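Local coordinates for F420-H2 Dependent Reductase A (Mycobacterium smegmatis str. MC2 155, PDB 3H96), which probably uses the deazaflavin coenzyme F420 in redox reactions, and belongs to a family of F420H2-dependent reductases linked to aflatoxin degradation, at residues A[106-114]-A[126-137]. Numbering follows the deposited sequence.
Sequences EDRDRIYSE and EKKTAGIRTIPV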
ATOM      1  N   GLU A 106     -16.585  -6.094   6.917  1.00 29.07           N
ATOM      2  CA  GLU A 106     -16.219  -5.624   8.258  1.00 29.76           C
ATOM      3  C   GLU A 106     -14.704  -5.773   8.494  1.00 27.37           C
ATOM      4  O   GLU A 106     -14.098  -4.889   9.099  1.00 25.98           O
ATOM      5  CB  GLU A 106     -17.061  -6.295   9.382  1.00 31.28           C
ATOM      6  CG  GLU A 106     -18.624  -6.155   9.245  1.00 38.36           C
ATOM      7  CD  GLU A 106     -19.208  -4.709   9.179  1.00 43.96           C
ATOM      8  OE1 GLU A 106     -19.301  -4.143   8.045  1.00 48.41           O
ATOM      9  OE2 GLU A 106     -19.623  -4.156  10.235  1.00 42.89           O
ATOM     10  N   ASP A 107     -14.084  -6.846   7.985  1.00 25.62           N
ATOM     11  CA  ASP A 107     -12.605  -6.933   8.048  1.00 24.43           C
ATOM     12  C   ASP A 107     -11.832  -5.725   7.429  1.00 21.28           C
ATOM     13  O   ASP A 107     -10.877  -5.251   8.040  1.00 19.30           O
ATOM     14  CB  ASP A 107     -12.050  -8.257   7.534  1.00 26.18           C
ATOM     15  CG  ASP A 107     -12.256  -9.427   8.555  1.00 34.52           C
ATOM     16  OD1 ASP A 107     -13.240  -9.407   9.330  1.00 33.69           O
ATOM     17  OD2 ASP A 107     -11.408 -10.355   8.600  1.00 39.58           O
ATOM     18  N   ARG A 108     -12.233  -5.275   6.263  1.00 18.95           N
ATOM     19  CA  ARG A 108     -11.665  -4.081   5.653  1.00 17.62           C
ATOM     20  C   ARG A 108     -11.800  -2.879   6.618  1.00 17.81           C
ATOM     21  O   ARG A 108     -10.860  -2.197   6.860  1.00 16.26           O
ATOM     22  CB  ARG A 108     -12.302  -3.738   4.303  1.00 16.08           C
ATOM     23  CG  ARG A 108     -11.571  -2.741   3.459  1.00 17.79           C
ATOM     24  CD  ARG A 108     -12.378  -1.633   2.667  1.00 21.39           C
ATOM     25  NE  ARG A 108     -13.065  -0.768   3.555  1.00 24.62           N
ATOM     26  CZ  ARG A 108     -12.852   0.521   3.777  1.00 22.83           C
ATOM     27  NH1 ARG A 108     -11.985   1.234   3.144  1.00 18.58           N
ATOM     28  NH2 ARG A 108     -13.590   1.087   4.660  1.00 24.07           N
ATOM     29  N   ASP A 109     -13.019  -2.684   7.091  1.00 16.96           N
ATOM     30  CA  ASP A 109     -13.366  -1.591   7.969  1.00 17.14           C
ATOM     31  C   ASP A 109     -12.491  -1.613   9.223  1.00 15.99           C
ATOM     32  O   ASP A 109     -12.070  -0.533   9.696  1.00 14.53           O
ATOM     33  CB  ASP A 109     -14.846  -1.670   8.376  1.00 17.95           C
ATOM     34  CG  ASP A 109     -15.781  -1.211   7.273  1.00 22.81           C
ATOM     35  OD1 ASP A 109     -15.304  -0.750   6.198  1.00 24.11           O
ATOM     36  OD2 ASP A 109     -17.015  -1.280   7.511  1.00 26.84           O
ATOM     37  N   ARG A 110     -12.247  -2.801   9.777  1.00 15.07           N
ATOM     38  CA  ARG A 110     -11.465  -2.827  10.954  1.00 17.51           C
ATOM     39  C   ARG A 110     -10.017  -2.477  10.691  1.00 14.79           C
ATOM     40  O   ARG A 110      -9.423  -1.740  11.459  1.00 12.50           O
ATOM     41  CB  ARG A 110     -11.690  -4.051  11.874  1.00 19.90           C
ATOM     42  CG  ARG A 110     -11.058  -5.277  11.460  1.00 27.17           C
ATOM     43  CD  ARG A 110     -11.033  -6.311  12.586  0.50 29.17           C
ATOM     44  NE  ARG A 110     -11.025  -7.660  12.020  0.50 31.98           N
ATOM     45  CZ  ARG A 110     -10.012  -8.175  11.330  0.50 32.11           C
ATOM     46  NH1 ARG A 110      -8.923  -7.460  11.125  0.50 29.66           N
ATOM     47  NH2 ARG A 110     -10.092  -9.413  10.844  0.50 33.90           N
ATOM     48  N   ILE A 111      -9.448  -2.984   9.594  1.00 14.70           N
ATOM     49  CA  ILE A 111      -8.037  -2.694   9.297  1.00 12.48           C
ATOM     50  C   ILE A 111      -7.919  -1.196   8.898  1.00 13.18           C
ATOM     51  O   ILE A 111      -7.033  -0.496   9.387  1.00 10.36           O
ATOM     52  CB  ILE A 111      -7.527  -3.600   8.214  1.00 13.42           C
ATOM     53  CG1 ILE A 111      -7.445  -5.051   8.731  1.00 12.25           C
ATOM     54  CG2 ILE A 111      -6.177  -3.121   7.595  1.00 12.20           C
ATOM     55  CD1 ILE A 111      -7.621  -6.011   7.577  1.00 16.21           C
ATOM     56  N   TYR A 112      -8.863  -0.706   8.076  1.00 13.05           N
ATOM     57  CA  TYR A 112      -8.855   0.699   7.763  1.00 13.38           C
ATOM     58  C   TYR A 112      -8.995   1.527   9.033  1.00 13.64           C
ATOM     59  O   TYR A 112      -8.289   2.508   9.174  1.00 13.12           O
ATOM     60  CB  TYR A 112      -9.981   1.087   6.781  1.00 13.84           C
ATOM     61  CG  TYR A 112      -9.622   2.362   6.046  1.00 12.51           C
ATOM     62  CD1 TYR A 112      -9.867   3.624   6.622  1.00 13.45           C
ATOM     63  CD2 TYR A 112      -8.985   2.300   4.784  1.00 14.84           C
ATOM     64  CE1 TYR A 112      -9.492   4.796   5.956  1.00 10.64           C
ATOM     65  CE2 TYR A 112      -8.630   3.450   4.085  1.00 12.88           C
ATOM     66  CZ  TYR A 112      -8.901   4.707   4.716  1.00 15.48           C
ATOM     67  OH  TYR A 112      -8.569   5.860   4.086  1.00 12.77           O
ATOM     68  N   SER A 113      -9.892   1.162   9.968  1.00 13.98           N
ATOM     69  CA  SER A 113      -9.998   1.962  11.201  1.00 14.82           C
ATOM     70  C   SER A 113      -8.719   2.039  11.988  1.00 13.48           C
ATOM     71  O   SER A 113      -8.451   3.053  12.534  1.00 10.13           O
ATOM     72  CB  SER A 113     -11.082   1.481  12.175  1.00 17.10           C
ATOM     73  OG  SER A 113     -12.231   1.306  11.402  1.00 23.01           O
ATOM     74  N   GLU A 114      -7.935   0.968  12.045  1.00 13.39           N
ATOM     75  CA  GLU A 114      -6.646   0.993  12.785  1.00 12.70           C
ATOM     76  C   GLU A 114      -5.668   1.917  12.070  1.00 12.50           C
ATOM     77  O   GLU A 114      -4.973   2.749  12.678  1.00 12.44           O
ATOM     78  CB  GLU A 114      -6.066  -0.446  12.952  1.00 14.39           C
ATOM     79  CG  GLU A 114      -4.728  -0.532  13.762  1.00 10.81           C
ATOM     80  CD  GLU A 114      -4.840   0.087  15.195  1.00 16.78           C
ATOM     81  OE1 GLU A 114      -3.816   0.586  15.756  1.00 14.96           O
ATOM     82  OE2 GLU A 114      -5.968   0.123  15.727  1.00 20.19           O
ATOM     83  N   GLU A 126     -11.360   8.953   3.474  1.00 17.30           N
ATOM     84  CA  GLU A 126     -12.589   8.250   3.356  1.00 19.63           C
ATOM     85  C   GLU A 126     -13.781   9.233   3.308  1.00 21.19           C
ATOM     86  O   GLU A 126     -14.781   8.945   2.629  1.00 18.78           O
ATOM     87  CB  GLU A 126     -12.725   7.276   4.509  1.00 20.52           C
ATOM     88  CG  GLU A 126     -13.072   5.972   3.964  1.00 24.86           C
ATOM     89  CD  GLU A 126     -12.993   4.831   4.934  1.00 24.24           C
ATOM     90  OE1 GLU A 126     -13.069   5.058   6.174  1.00 24.59           O
ATOM     91  OE2 GLU A 126     -12.866   3.709   4.402  1.00 22.72           O
ATOM     92  N   LYS A 127     -13.679  10.381   4.010  1.00 21.88           N
ATOM     93  CA  LYS A 127     -14.761  11.363   3.896  1.00 24.72           C
ATOM     94  C   LYS A 127     -14.811  11.956   2.484  1.00 24.13           C
ATOM     95  O   LYS A 127     -15.890  12.106   1.944  1.00 25.46           O
ATOM     96  CB  LYS A 127     -14.698  12.462   4.976  1.00 26.81           C
ATOM     97  CG  LYS A 127     -14.842  11.876   6.415  1.00 31.31           C
ATOM     98  CD  LYS A 127     -15.356  12.869   7.446  1.00 39.81           C
ATOM     99  CE  LYS A 127     -16.408  12.183   8.362  1.00 39.69           C
ATOM    100  NZ  LYS A 127     -17.689  12.992   8.437  1.00 42.01           N
ATOM    101  N   LYS A 128     -13.664  12.295   1.902  1.00 22.74           N
ATOM    102  CA  LYS A 128     -13.544  12.682   0.463  1.00 22.96           C
ATOM    103  C   LYS A 128     -14.113  11.696  -0.574  1.00 20.91           C
ATOM    104  O   LYS A 128     -14.539  12.091  -1.635  1.00 20.86           O
ATOM    105  CB  LYS A 128     -12.052  12.932   0.103  1.00 21.53           C
ATOM    106  CG  LYS A 128     -11.462  14.213   0.729  1.00 26.14           C
ATOM    107  CD  LYS A 128     -10.034  14.511   0.203  1.00 32.87           C
ATOM    108  CE  LYS A 128     -10.057  15.051  -1.275  1.00 36.38           C
ATOM    109  NZ  LYS A 128      -8.748  15.756  -1.614  1.00 44.07           N
ATOM    110  N   THR A 129     -14.045  10.398  -0.299  1.00 20.12           N
ATOM    111  CA  THR A 129     -14.529   9.428  -1.256  1.00 19.50           C
ATOM    112  C   THR A 129     -15.891   8.861  -0.927  1.00 21.00           C
ATOM    113  O   THR A 129     -16.364   7.985  -1.623  1.00 21.60           O
ATOM    114  CB  THR A 129     -13.522   8.278  -1.430  1.00 17.96           C
ATOM    115  OG1 THR A 129     -13.366   7.637  -0.172  1.00 16.81           O
ATOM    116  CG2 THR A 129     -12.172   8.819  -1.867  1.00 16.28           C
ATOM    117  N   ALA A 130     -16.539   9.388   0.105  1.00 22.92           N
ATOM    118  CA  ALA A 130     -17.871   8.927   0.538  1.00 23.07           C
ATOM    119  C   ALA A 130     -18.891   9.016  -0.607  1.00 23.79           C
ATOM    120  O   ALA A 130     -19.100  10.064  -1.142  1.00 23.07           O
ATOM    121  CB  ALA A 130     -18.332   9.771   1.712  1.00 24.16           C
ATOM    122  N   GLY A 131     -19.497   7.901  -1.003  1.00 23.91           N
ATOM    123  CA  GLY A 131     -20.518   7.955  -2.014  1.00 25.05           C
ATOM    124  C   GLY A 131     -19.902   7.857  -3.399  1.00 24.96           C
ATOM    125  O   GLY A 131     -20.627   7.788  -4.367  1.00 24.80           O
ATOM    126  N   ILE A 132     -18.563   7.792  -3.479  1.00 23.16           N
ATOM    127  CA  ILE A 132     -17.855   7.703  -4.765  1.00 22.83           C
ATOM    128  C   ILE A 132     -17.135   6.364  -4.904  1.00 20.83           C
ATOM    129  O   ILE A 132     -17.373   5.573  -5.852  1.00 19.33           O
ATOM    130  CB  ILE A 132     -16.878   8.917  -4.932  1.00 24.28           C
ATOM    131  CG1 ILE A 132     -17.662  10.247  -4.813  1.00 29.64           C
ATOM    132  CG2 ILE A 132     -16.045   8.831  -6.265  1.00 22.18           C
ATOM    133  CD1 ILE A 132     -16.764  11.550  -4.774  1.00 30.58           C
ATOM    134  N   ARG A 133     -16.272   6.068  -3.946  1.00 17.53           N
ATOM    135  CA  ARG A 133     -15.674   4.784  -3.926  1.00 16.15           C
ATOM    136  C   ARG A 133     -15.309   4.385  -2.485  1.00 17.00           C
ATOM    137  O   ARG A 133     -15.136   5.267  -1.613  1.00 15.46           O
ATOM    138  CB  ARG A 133     -14.444   4.717  -4.860  1.00 15.69           C
ATOM    139  CG  ARG A 133     -13.245   5.410  -4.373  1.00 15.58           C
ATOM    140  CD  ARG A 133     -11.978   5.303  -5.307  1.00 12.18           C
ATOM    141  NE  ARG A 133     -11.107   6.348  -4.798  1.00 15.89           N
ATOM    142  CZ  ARG A 133      -9.980   6.163  -4.080  1.00 13.90           C
ATOM    143  NH1 ARG A 133      -9.494   4.966  -3.843  1.00 12.41           N
ATOM    144  NH2 ARG A 133      -9.310   7.219  -3.623  1.00 11.84           N
ATOM    145  N   THR A 134     -15.247   3.064  -2.245  1.00 16.00           N
ATOM    146  CA  THR A 134     -14.707   2.526  -0.989  1.00 16.35           C
ATOM    147  C   THR A 134     -13.237   2.256  -1.255  1.00 14.00           C
ATOM    148  O   THR A 134     -12.899   1.613  -2.273  1.00 12.41           O
ATOM    149  CB  THR A 134     -15.380   1.201  -0.686  1.00 18.82           C
ATOM    150  OG1 THR A 134     -16.732   1.505  -0.322  1.00 25.59           O
ATOM    151  CG2 THR A 134     -14.708   0.433   0.556  1.00 18.81           C
ATOM    152  N   ILE A 135     -12.370   2.787  -0.380  1.00 12.89           N
ATOM    153  CA  ILE A 135     -10.879   2.717  -0.523  1.00 10.35           C
ATOM    154  C   ILE A 135     -10.487   1.265  -0.325  1.00 10.61           C
ATOM    155  O   ILE A 135     -10.761   0.680   0.758  1.00 11.27           O
ATOM    156  CB  ILE A 135     -10.192   3.731   0.440  1.00 10.55           C
ATOM    157  CG1 ILE A 135     -10.464   5.141  -0.126  1.00 12.78           C
ATOM    158  CG2 ILE A 135      -8.655   3.599   0.473  1.00  8.67           C
ATOM    159  CD1 ILE A 135     -10.074   6.279   0.854  1.00 14.95           C
ATOM    160  N   PRO A 136      -9.884   0.665  -1.380  1.00 10.76           N
ATOM    161  CA  PRO A 136      -9.553  -0.742  -1.223  1.00 11.61           C
ATOM    162  C   PRO A 136      -8.432  -0.996  -0.222  1.00 12.60           C
ATOM    163  O   PRO A 136      -7.461  -0.197  -0.083  1.00 11.10           O
ATOM    164  CB  PRO A 136      -9.140  -1.194  -2.630  1.00 11.80           C
ATOM    165  CG  PRO A 136      -9.849  -0.162  -3.605  1.00 12.34           C
ATOM    166  CD  PRO A 136      -9.884   1.124  -2.793  1.00  8.91           C
ATOM    167  N   VAL A 137      -8.570  -2.097   0.510  1.00 11.22           N
ATOM    168  CA  VAL A 137      -7.417  -2.580   1.293  1.00 10.44           C
ATOM    169  C   VAL A 137      -6.942  -3.909   0.710  1.00  9.46           C
ATOM    170  O   VAL A 137      -7.754  -4.823   0.526  1.00 10.82           O
ATOM    171  CB  VAL A 137      -7.834  -2.715   2.782  1.00  9.99           C
ATOM    172  CG1 VAL A 137      -6.724  -3.354   3.686  1.00  8.32           C
ATOM    173  CG2 VAL A 137      -8.156  -1.348   3.320  1.00 12.12           C
TER
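Both terminal nitrogens of R108 close on a single carboxylate oxygen of E126, OE2, which lies 2.9 Å from NH1 and 2.7 Å from NH2. The oxygen stays in the guanidinium plane, yet the carboxylate is turned 47° from that plane, so the pair is not the flat one in which each nitrogen meets its own oxygen. NH1 also donates to the backbone: it meets I135 O at 2.7 Å in the carbonyl plane, on a lone pair. NH2 is shared as well, reaching D109 OD1 on the same helix at 2.9 Å by a nearly straight bond. With its edge engaged by two carboxylates and a carbonyl, the guanidinium should be fixed in rotation; its charge probably eases the approach of D109 to E126. T134 CG2 sits over one face and Y112 CB over the other.

In this PNPOX-like, FMN-binding-clan fold, the contact fastens helix 105-118 to the end of helix 121-128 and to the loop entering strand 137-142 of the antiparallel sheet.

The E126 carboxylate also stacks on the Y112 ring, 25° from parallel, with OE2 3.7 Å above the ring centre. Y112 OH is hydrogen-bonded to F122 O. I135 CG2 touches Y112 CE2 obliquely at 3.6 Å, while V137 CG2 comes to the ring edge. The same V137 methyl packs 3.7 Å from R108 CG, placed anti to the backbone N (chi1 -166°); the bends at chi2 and chi3 then turn the guanidinium toward E126. V137 CG1 meets I111 CG2, and both residues also pack on V103 and F65 of the sheet.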